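PDB 3CVG: putative metal binding protein from Coccidioides immitis, which is of unconfirmed function but probably works as a periplasmic-type solute-binding protein, taking up a small ligand, perhaps a metal ion, between two lobes. Local coordinates for residues Q189-A194 / L209-G214; D105-I110 / K153-I158; T203-Y208 / Y222-N227. All coordinates share one frame; numbering follows the deposited sequence.

Contact 1. Residues Q189-A194 / L209-G214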
loop_
_atom_site.group_PDB
_atom_site.type_symbol
_atom_site.label_atom_id
_atom_site.label_comp_id
_atom_site.label_asym_id
_atom_site.label_seq_id
_atom_site.Cartn_x
_atom_site.Cartn_y
_atom_site.Cartn_z
ATOM N N GLN A 189 2.474 11.957 7.711
ATOM C CA GLN A 189 3.355 13.125 7.737
ATOM C C GLN A 189 3.699 13.572 6.315
ATOM O O GLN A 189 3.649 14.763 6.004
ATOM C CB GLN A 189 4.635 12.802 8.507
ATOM C CG GLN A 189 4.430 12.716 10.008
ATOM C CD GLN A 189 5.505 11.904 10.704
ATOM O OE1 GLN A 189 6.685 11.959 10.338
ATOM N NE2 GLN A 189 5.104 11.150 11.730
ATOM N N ALA A 190 4.041 12.621 5.449
ATOM C CA ALA A 190 4.389 12.954 4.063
ATOM C C ALA A 190 3.252 13.639 3.296
ATOM O O ALA A 190 3.489 14.594 2.547
ATOM C CB ALA A 190 4.847 11.685 3.314
ATOM N N LEU A 191 2.025 13.139 3.452
ATOM C CA LEU A 191 0.889 13.749 2.768
ATOM C C LEU A 191 0.634 15.144 3.348
ATOM O O LEU A 191 0.378 16.093 2.611
ATOM C CB LEU A 191 -0.378 12.878 2.909
ATOM C CG LEU A 191 -1.677 13.432 2.303
ATOM C CD1 LEU A 191 -1.451 13.872 0.855
ATOM C CD2 LEU A 191 -2.775 12.363 2.372
ATOM N N THR A 192 0.717 15.258 4.670
ATOM C CA THR A 192 0.513 16.535 5.342
ATOM C C THR A 192 1.529 17.559 4.823
ATOM O O THR A 192 1.190 18.717 4.549
ATOM C CB THR A 192 0.675 16.385 6.872
ATOM O OG1 THR A 192 -0.336 15.499 7.373
ATOM C CG2 THR A 192 0.546 17.740 7.561
ATOM N N ALA A 193 2.774 17.119 4.684
ATOM C CA ALA A 193 3.841 17.986 4.197
ATOM C C ALA A 193 3.593 18.426 2.758
ATOM O O ALA A 193 3.781 19.593 2.429
ATOM C CB ALA A 193 5.189 17.269 4.292
ATOM N N ALA A 194 3.174 17.495 1.898
ATOM C CA ALA A 194 2.914 17.820 0.498
ATOM C C ALA A 194 1.839 18.896 0.384
ATOM O O ALA A 194 1.930 19.807 -0.447
ATOM C CB ALA A 194 2.467 16.578 -0.264
ATOM N N LEU A 209 -7.688 9.401 4.081
ATOM C CA LEU A 209 -8.803 9.389 5.021
ATOM C C LEU A 209 -8.332 9.604 6.447
ATOM O O LEU A 209 -9.145 9.776 7.354
ATOM C CB LEU A 209 -9.564 8.060 4.927
ATOM C CG LEU A 209 -10.209 7.789 3.563
ATOM C CD1 LEU A 209 -10.739 6.351 3.514
ATOM C CD2 LEU A 209 -11.323 8.790 3.314
ATOM N N SER A 210 -7.016 9.613 6.640
ATOM C CA SER A 210 -6.448 9.802 7.967
ATOM C C SER A 210 -6.118 11.255 8.305
ATOM O O SER A 210 -5.928 11.574 9.468
ATOM C CB SER A 210 -5.170 8.970 8.124
ATOM O OG SER A 210 -5.432 7.585 8.012
ATOM N N ILE A 211 -6.029 12.126 7.303
ATOM C CA ILE A 211 -5.682 13.514 7.584
ATOM C C ILE A 211 -6.908 14.374 7.865
ATOM O O ILE A 211 -8.025 14.047 7.459
ATOM C CB ILE A 211 -4.848 14.144 6.430
ATOM C CG1 ILE A 211 -5.658 14.160 5.137
ATOM C CG2 ILE A 211 -3.544 13.363 6.243
ATOM C CD1 ILE A 211 -4.988 14.897 4.002
ATOM N N PRO A 212 -6.716 15.484 8.587
ATOM C CA PRO A 212 -7.832 16.382 8.915
ATOM C C PRO A 212 -8.651 16.778 7.692
ATOM O O PRO A 212 -8.102 16.964 6.610
ATOM C CB PRO A 212 -7.134 17.574 9.546
ATOM C CG PRO A 212 -5.940 16.943 10.219
ATOM C CD PRO A 212 -5.450 15.984 9.154
ATOM N N ARG A 213 -9.965 16.897 7.855
ATOM C CA ARG A 213 -10.815 17.297 6.737
ATOM C C ARG A 213 -10.347 18.636 6.182
ATOM O O ARG A 213 -10.353 18.857 4.967
ATOM C CB ARG A 213 -12.273 17.440 7.169
ATOM C CG ARG A 213 -12.931 16.141 7.542
ATOM C CD ARG A 213 -14.442 16.282 7.581
ATOM N NE ARG A 213 -15.060 15.049 8.050
ATOM C CZ ARG A 213 -14.828 13.854 7.521
ATOM N NH1 ARG A 213 -13.989 13.730 6.501
ATOM N NH2 ARG A 213 -15.433 12.782 8.014
ATOM N N GLY A 214 -9.956 19.529 7.084
ATOM C CA GLY A 214 -9.489 20.839 6.670
ATOM C C GLY A 214 -8.366 20.784 5.649
ATOM O O GLY A 214 -8.367 21.551 4.686
#
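A first torsion of 177° carries CG of Leu191 away from its backbone N and out from helix 187-196, while a chi1 of 62° sets CG1 of Ile211 between its own N and carbonyl carbon and leaves CG2 pointing toward the helix as well. Both branches of the isoleucine approach Leu191 CD2, which lies 3.7 Å from Ile211 CD1 and 4.1 Å from Ile211 CG2. Ile211 CD1 also nears Leu191 CG, at 4.0 Å. The two side chains cross at about a right angle, which is why the contact gathers around CD2 and does not run along both chains.

Thr192 closes one flank. Its OG1 stands 4.0 Å from Ile211 CG2, the two side chains running past each other in opposite directions. That hydroxyl is hydrogen-bonded to the carbonyl O of Ile188 one turn back.

In the fold, the contact joins helix 187-196 to the loop between helices 205-208 and 213-216, with the CA atoms of Thr192 and Ile211 7.2 Å apart. Ile195, a turn farther along the same helix, also touches Ile211, and Leu191 rests on Thr203 of the adjoining strand.

With two aliphatic side chains buried against each other and the threonine oxygen already engaged within its helix, the chemistry is that of apolar packing: close-fitting methyl groups, and not polar bonds, hold the loop to the helix here.

Contact 2. Residues D105-I110 / K153-I158; sequences DHFMLI and KSATNI
Residues 105-110 of strand 100-111 pass the first turn of helix 155-166 with the CA atoms of Phe107 and Thr156 7.8 Å apart, close enough for a single aromatic side chain to bridge the backbones. A serine N-cap opens this helix, which packs against the strand within the two-lobed fold expected of the periplasmic binding protein superfamily.

Phe107 supplies the bridge. Its chi1 of -74° places CG opposite the carbonyl carbon, and the outer rim of the ring meets the helix. CE1 comes to 3.7 Å from Thr156 OG1, which sits at the ring edge and near the ring plane; the same carbon is 3.8 Å from Thr156 CA. Next to it, CZ approaches Ala155 O obliquely at 3.9 Å and packs against Ala155 CB at 4.3 Å. The strand beneath is held by backbone hydrogen bonds of Phe107 with Gly225 and Leu233, and the side chain of Ile202, from strand 200-204, touches that of Phe107.

A calcium ion is modelled about 3 Å from the side chain of Thr156, so the residue that Phe107 touches lies beside the metal ion.

The start of the helix is fixed by Ser154 at the N-cap, whose OG is also hydrogen-bonded to Asp152 OD1. On the helix side, Asn157 N donates to Ser154 OG across 3.2 Å, with a nearly straight N-H...O angle of 169°.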
loop_
_atom_site.group_PDB
_atom_site.type_symbol
_atom_site.label_atom_id
_atom_site.label_comp_id
_atom_site.label_asym_id
_atom_site.label_seq_id
_atom_site.Cartn_x
_atom_site.Cartn_y
_atom_site.Cartn_z
ATOM N N ASP A 105 -5.944 -2.245 -2.553
ATOM C CA ASP A 105 -5.750 -0.909 -2.009
ATOM C C ASP A 105 -5.604 0.009 -3.220
ATOM O O ASP A 105 -5.509 -0.468 -4.354
ATOM C CB ASP A 105 -4.495 -0.884 -1.130
ATOM C CG ASP A 105 -4.224 0.489 -0.525
ATOM O OD1 ASP A 105 -5.181 1.274 -0.347
ATOM O OD2 ASP A 105 -3.049 0.772 -0.208
ATOM N N HIS A 106 -5.592 1.319 -3.004
ATOM C CA HIS A 106 -5.485 2.237 -4.129
ATOM C C HIS A 106 -4.568 3.425 -3.855
ATOM O O HIS A 106 -4.590 4.002 -2.770
ATOM C CB HIS A 106 -6.877 2.747 -4.524
ATOM C CG HIS A 106 -7.895 1.657 -4.685
ATOM N ND1 HIS A 106 -8.595 1.128 -3.621
ATOM C CD2 HIS A 106 -8.278 0.948 -5.777
ATOM C CE1 HIS A 106 -9.364 0.142 -4.048
ATOM N NE2 HIS A 106 -9.189 0.011 -5.351
ATOM N N PHE A 107 -3.750 3.766 -4.846
ATOM C CA PHE A 107 -2.847 4.912 -4.742
ATOM C C PHE A 107 -3.587 6.101 -5.368
ATOM O O PHE A 107 -4.574 5.918 -6.089
ATOM C CB PHE A 107 -1.558 4.663 -5.548
ATOM C CG PHE A 107 -0.605 3.671 -4.913
ATOM C CD1 PHE A 107 0.073 3.985 -3.740
ATOM C CD2 PHE A 107 -0.358 2.437 -5.519
ATOM C CE1 PHE A 107 0.992 3.088 -3.177
ATOM C CE2 PHE A 107 0.554 1.534 -4.966
ATOM C CZ PHE A 107 1.231 1.862 -3.791
HETATM N N MSE A 108 -3.126 7.314 -5.085
HETATM C CA MSE A 108 -3.719 8.501 -5.685
HETATM C C MSE A 108 -2.679 9.600 -5.868
HETATM O O MSE A 108 -1.722 9.705 -5.089
HETATM C CB MSE A 108 -4.913 9.033 -4.863
HETATM C CG MSE A 108 -4.871 8.819 -3.349
HETATM SE SE MSE A 108 -6.575 9.352 -2.476
HETATM C CE MSE A 108 -6.326 11.266 -2.410
ATOM N N LEU A 109 -2.843 10.381 -6.932
ATOM C CA LEU A 109 -1.955 11.508 -7.197
ATOM C C LEU A 109 -2.741 12.728 -6.749
ATOM O O LEU A 109 -3.850 12.973 -7.231
ATOM C CB LEU A 109 -1.639 11.629 -8.686
ATOM C CG LEU A 109 -0.808 12.860 -9.056
ATOM C CD1 LEU A 109 0.586 12.761 -8.414
ATOM C CD2 LEU A 109 -0.710 12.969 -10.570
ATOM N N ILE A 110 -2.188 13.471 -5.801
ATOM C CA ILE A 110 -2.862 14.659 -5.307
ATOM C C ILE A 110 -1.922 15.853 -5.471
ATOM O O ILE A 110 -0.707 15.685 -5.599
ATOM C CB ILE A 110 -3.278 14.471 -3.828
ATOM C CG1 ILE A 110 -2.044 14.392 -2.922
ATOM C CG2 ILE A 110 -4.084 13.182 -3.676
ATOM C CD1 ILE A 110 -1.558 15.744 -2.426
ATOM N N LYS A 153 12.000 3.377 0.062
ATOM C CA LYS A 153 11.878 1.988 -0.364
ATOM C C LYS A 153 10.483 1.388 -0.147
ATOM O O LYS A 153 10.285 0.194 -0.359
ATOM C CB LYS A 153 12.918 1.122 0.367
ATOM C CG LYS A 153 14.334 1.114 -0.259
ATOM C CD LYS A 153 15.322 0.360 0.644
ATOM C CE LYS A 153 16.571 -0.153 -0.108
ATOM N NZ LYS A 153 17.503 0.892 -0.620
ATOM N N SER A 154 9.522 2.210 0.262
ATOM C CA SER A 154 8.163 1.724 0.504
ATOM C C SER A 154 7.394 1.469 -0.789
ATOM O O SER A 154 7.828 1.856 -1.870
ATOM C CB SER A 154 7.384 2.745 1.332
ATOM O OG SER A 154 7.176 3.933 0.583
ATOM N N ALA A 155 6.233 0.826 -0.663
ATOM C CA ALA A 155 5.390 0.556 -1.818
ATOM C C ALA A 155 5.079 1.881 -2.536
ATOM O O ALA A 155 5.105 1.947 -3.761
ATOM C CB ALA A 155 4.098 -0.136 -1.369
ATOM N N THR A 156 4.800 2.936 -1.775
ATOM C CA THR A 156 4.515 4.243 -2.370
ATOM C C THR A 156 5.733 4.746 -3.165
ATOM O O THR A 156 5.601 5.190 -4.301
ATOM C CB THR A 156 4.142 5.270 -1.272
ATOM O OG1 THR A 156 2.960 4.824 -0.598
ATOM C CG2 THR A 156 3.881 6.643 -1.871
ATOM N N ASN A 157 6.916 4.674 -2.561
ATOM C CA ASN A 157 8.141 5.101 -3.235
ATOM C C ASN A 157 8.334 4.289 -4.517
ATOM O O ASN A 157 8.611 4.849 -5.577
ATOM C CB ASN A 157 9.341 4.924 -2.294
ATOM C CG ASN A 157 10.679 5.298 -2.942
ATOM O OD1 ASN A 157 10.762 6.169 -3.818
ATOM N ND2 ASN A 157 11.733 4.666 -2.475
ATOM N N ILE A 158 8.174 2.974 -4.426
ATOM C CA ILE A 158 8.321 2.115 -5.598
ATOM C C ILE A 158 7.375 2.612 -6.705
ATOM O O ILE A 158 7.770 2.773 -7.860
ATOM C CB ILE A 158 7.972 0.635 -5.236
ATOM C CG1 ILE A 158 9.099 0.022 -4.401
ATOM C CG2 ILE A 158 7.717 -0.189 -6.513
ATOM C CD1 ILE A 158 8.677 -1.251 -3.643
#

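Contact 3. Residues T203-Y208 / Y222-N227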
loop_
_atom_site.group_PDB
_atom_site.type_symbol
_atom_site.label_atom_id
_atom_site.label_comp_id
_atom_site.label_asym_id
_atom_site.label_seq_id
_atom_site.Cartn_x
_atom_site.Cartn_y
_atom_site.Cartn_z
ATOM N N THR A 203 0.123 9.218 -2.924
ATOM C CA THR A 203 -0.208 8.806 -1.569
ATOM C C THR A 203 -1.224 7.666 -1.711
ATOM O O THR A 203 -1.462 7.183 -2.819
ATOM C CB THR A 203 -0.818 10.002 -0.759
ATOM O OG1 THR A 203 -1.066 9.605 0.594
ATOM C CG2 THR A 203 -2.127 10.476 -1.385
ATOM N N ASP A 204 -1.813 7.222 -0.608
ATOM C CA ASP A 204 -2.792 6.144 -0.714
ATOM C C ASP A 204 -4.116 6.560 -0.091
ATOM O O ASP A 204 -4.164 7.478 0.732
ATOM C CB ASP A 204 -2.270 4.859 -0.058
ATOM C CG ASP A 204 -1.980 5.030 1.413
ATOM O OD1 ASP A 204 -0.924 5.601 1.764
ATOM O OD2 ASP A 204 -2.813 4.599 2.230
ATOM N N TYR A 205 -5.185 5.878 -0.488
ATOM C CA TYR A 205 -6.518 6.191 0.003
ATOM C C TYR A 205 -6.639 6.242 1.522
ATOM O O TYR A 205 -7.225 7.181 2.060
ATOM C CB TYR A 205 -7.533 5.187 -0.558
ATOM C CG TYR A 205 -8.979 5.594 -0.344
ATOM C CD1 TYR A 205 -9.409 6.892 -0.629
ATOM C CD2 TYR A 205 -9.926 4.670 0.110
ATOM C CE1 TYR A 205 -10.746 7.261 -0.466
ATOM C CE2 TYR A 205 -11.264 5.024 0.271
ATOM C CZ TYR A 205 -11.666 6.317 -0.014
ATOM O OH TYR A 205 -12.977 6.676 0.163
ATOM N N GLY A 206 -6.086 5.238 2.202
ATOM C CA GLY A 206 -6.157 5.172 3.657
ATOM C C GLY A 206 -5.483 6.328 4.375
ATOM O O GLY A 206 -5.977 6.817 5.398
ATOM N N THR A 207 -4.341 6.760 3.850
ATOM C CA THR A 207 -3.608 7.877 4.433
ATOM C C THR A 207 -4.454 9.137 4.261
ATOM O O THR A 207 -4.571 9.953 5.176
ATOM C CB THR A 207 -2.252 8.059 3.726
ATOM O OG1 THR A 207 -1.477 6.865 3.886
ATOM C CG2 THR A 207 -1.485 9.245 4.314
ATOM N N TYR A 208 -5.047 9.280 3.080
ATOM C CA TYR A 208 -5.909 10.415 2.767
ATOM C C TYR A 208 -7.058 10.532 3.781
ATOM O O TYR A 208 -7.371 11.628 4.276
ATOM C CB TYR A 208 -6.487 10.243 1.358
ATOM C CG TYR A 208 -7.568 11.230 0.993
ATOM C CD1 TYR A 208 -7.286 12.593 0.861
ATOM C CD2 TYR A 208 -8.880 10.804 0.781
ATOM C CE1 TYR A 208 -8.281 13.506 0.530
ATOM C CE2 TYR A 208 -9.891 11.717 0.448
ATOM C CZ TYR A 208 -9.581 13.062 0.321
ATOM O OH TYR A 208 -10.565 13.962 -0.012
ATOM N N TYR A 222 -6.107 14.448 -8.232
ATOM C CA TYR A 222 -6.005 14.470 -9.686
ATOM C C TYR A 222 -6.208 13.096 -10.313
ATOM O O TYR A 222 -6.566 12.989 -11.481
ATOM C CB TYR A 222 -4.659 15.071 -10.105
ATOM C CG TYR A 222 -4.581 16.550 -9.801
ATOM C CD1 TYR A 222 -5.304 17.470 -10.561
ATOM C CD2 TYR A 222 -3.852 17.025 -8.710
ATOM C CE1 TYR A 222 -5.317 18.820 -10.241
ATOM C CE2 TYR A 222 -3.858 18.382 -8.379
ATOM C CZ TYR A 222 -4.597 19.271 -9.152
ATOM O OH TYR A 222 -4.649 20.604 -8.816
ATOM N N LYS A 223 -5.987 12.042 -9.535
ATOM C CA LYS A 223 -6.173 10.694 -10.049
ATOM C C LYS A 223 -6.200 9.710 -8.900
ATOM O O LYS A 223 -5.311 9.717 -8.052
ATOM C CB LYS A 223 -5.042 10.318 -11.013
ATOM C CG LYS A 223 -5.227 8.964 -11.701
ATOM C CD LYS A 223 -6.471 8.936 -12.584
ATOM C CE LYS A 223 -6.619 7.599 -13.315
ATOM N NZ LYS A 223 -6.784 6.405 -12.400
ATOM N N LYS A 224 -7.238 8.877 -8.880
ATOM C CA LYS A 224 -7.410 7.859 -7.854
ATOM C C LYS A 224 -7.433 6.510 -8.553
ATOM O O LYS A 224 -8.099 6.348 -9.580
ATOM C CB LYS A 224 -8.729 8.062 -7.098
ATOM C CG LYS A 224 -8.913 7.100 -5.931
ATOM C CD LYS A 224 -10.321 7.182 -5.346
ATOM C CE LYS A 224 -10.434 6.372 -4.060
ATOM N NZ LYS A 224 -11.801 6.457 -3.461
ATOM N N GLY A 225 -6.704 5.545 -8.008
ATOM C CA GLY A 225 -6.666 4.232 -8.620
ATOM C C GLY A 225 -8.018 3.535 -8.621
ATOM O O GLY A 225 -8.787 3.666 -7.671
ATOM N N THR A 226 -8.311 2.815 -9.697
ATOM C CA THR A 226 -9.563 2.069 -9.806
ATOM C C THR A 226 -9.221 0.613 -9.536
ATOM O O THR A 226 -8.090 0.299 -9.168
ATOM C CB THR A 226 -10.175 2.151 -11.227
ATOM O OG1 THR A 226 -9.288 1.540 -12.167
ATOM C CG2 THR A 226 -10.419 3.590 -11.627
ATOM N N ASN A 227 -10.186 -0.281 -9.719
ATOM C CA ASN A 227 -9.924 -1.698 -9.506
ATOM C C ASN A 227 -9.575 -2.419 -10.796
ATOM O O ASN A 227 -9.423 -3.638 -10.804
ATOM C CB ASN A 227 -11.121 -2.381 -8.835
ATOM C CG ASN A 227 -11.227 -2.039 -7.370
ATOM O OD1 ASN A 227 -10.316 -2.315 -6.591
ATOM N ND2 ASN A 227 -12.332 -1.427 -6.985
#
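Lys224 NZ sits over one face of the Tyr205 ring, 3.6 Å from its centroid and 27° off the ring normal, which meets the geometry of a cation-pi interaction. The nitrogen is displaced toward the rim, its nearest ring atom being Tyr205 CE1 at 3.3 Å, with CZ next at 3.5 Å. Lys224 CE follows over the same face, 3.9 Å from the centroid, and adds a CH-pi contact. Lys224 gets there by being fully stretched: CG lies opposite the backbone N (chi1 -175°) and every later torsion is also extended, carrying the ammonium from strand 220-224 to the tyrosine.

Tyr205 is in turn positioned as the opening residue of helix 205-208. The N-cap residue is Asp204, whose OD2 accepts from Thr207 N at 3.1 Å, from above the carboxylate plane. Its OD1 is met on the syn side, 32° out of the carboxylate plane, by Thr207 OG1; together the two bonds hold both carboxylate oxygens.

Farther out, a classic beta bulge sets Tyr222 and Lys223 opposite the single residue Leu109, just before Lys224. Strand 100-111 pairs antiparallel with both 200-204 and 220-224, so the lysine and tyrosine reach each other across that shared strand, while Thr207 packs against Leu191 of helix 187-196.

Strand 100-111 ties the set together. Contacts 2 and 3, with centres 8 Å apart, share its backbone: Met108 N to Thr203 O and Leu109 N to Lys223 O are probable hydrogen bonds of 2.8 Å each. Contact 1 lies farther off, its centre 13 Å from that of contact 3 and 15 Å from that of contact 2, yet Leu191 touches both, through CD1 to Ile110 CD1 at 3.8 Å and through CD2 to Tyr208 CA at 3.7 Å. Contact 2 alone borders the calcium, about 3 Å from the Thr156 side chain; the side chains of Leu191 and Tyr205 are about 11 and 12 Å from the ion.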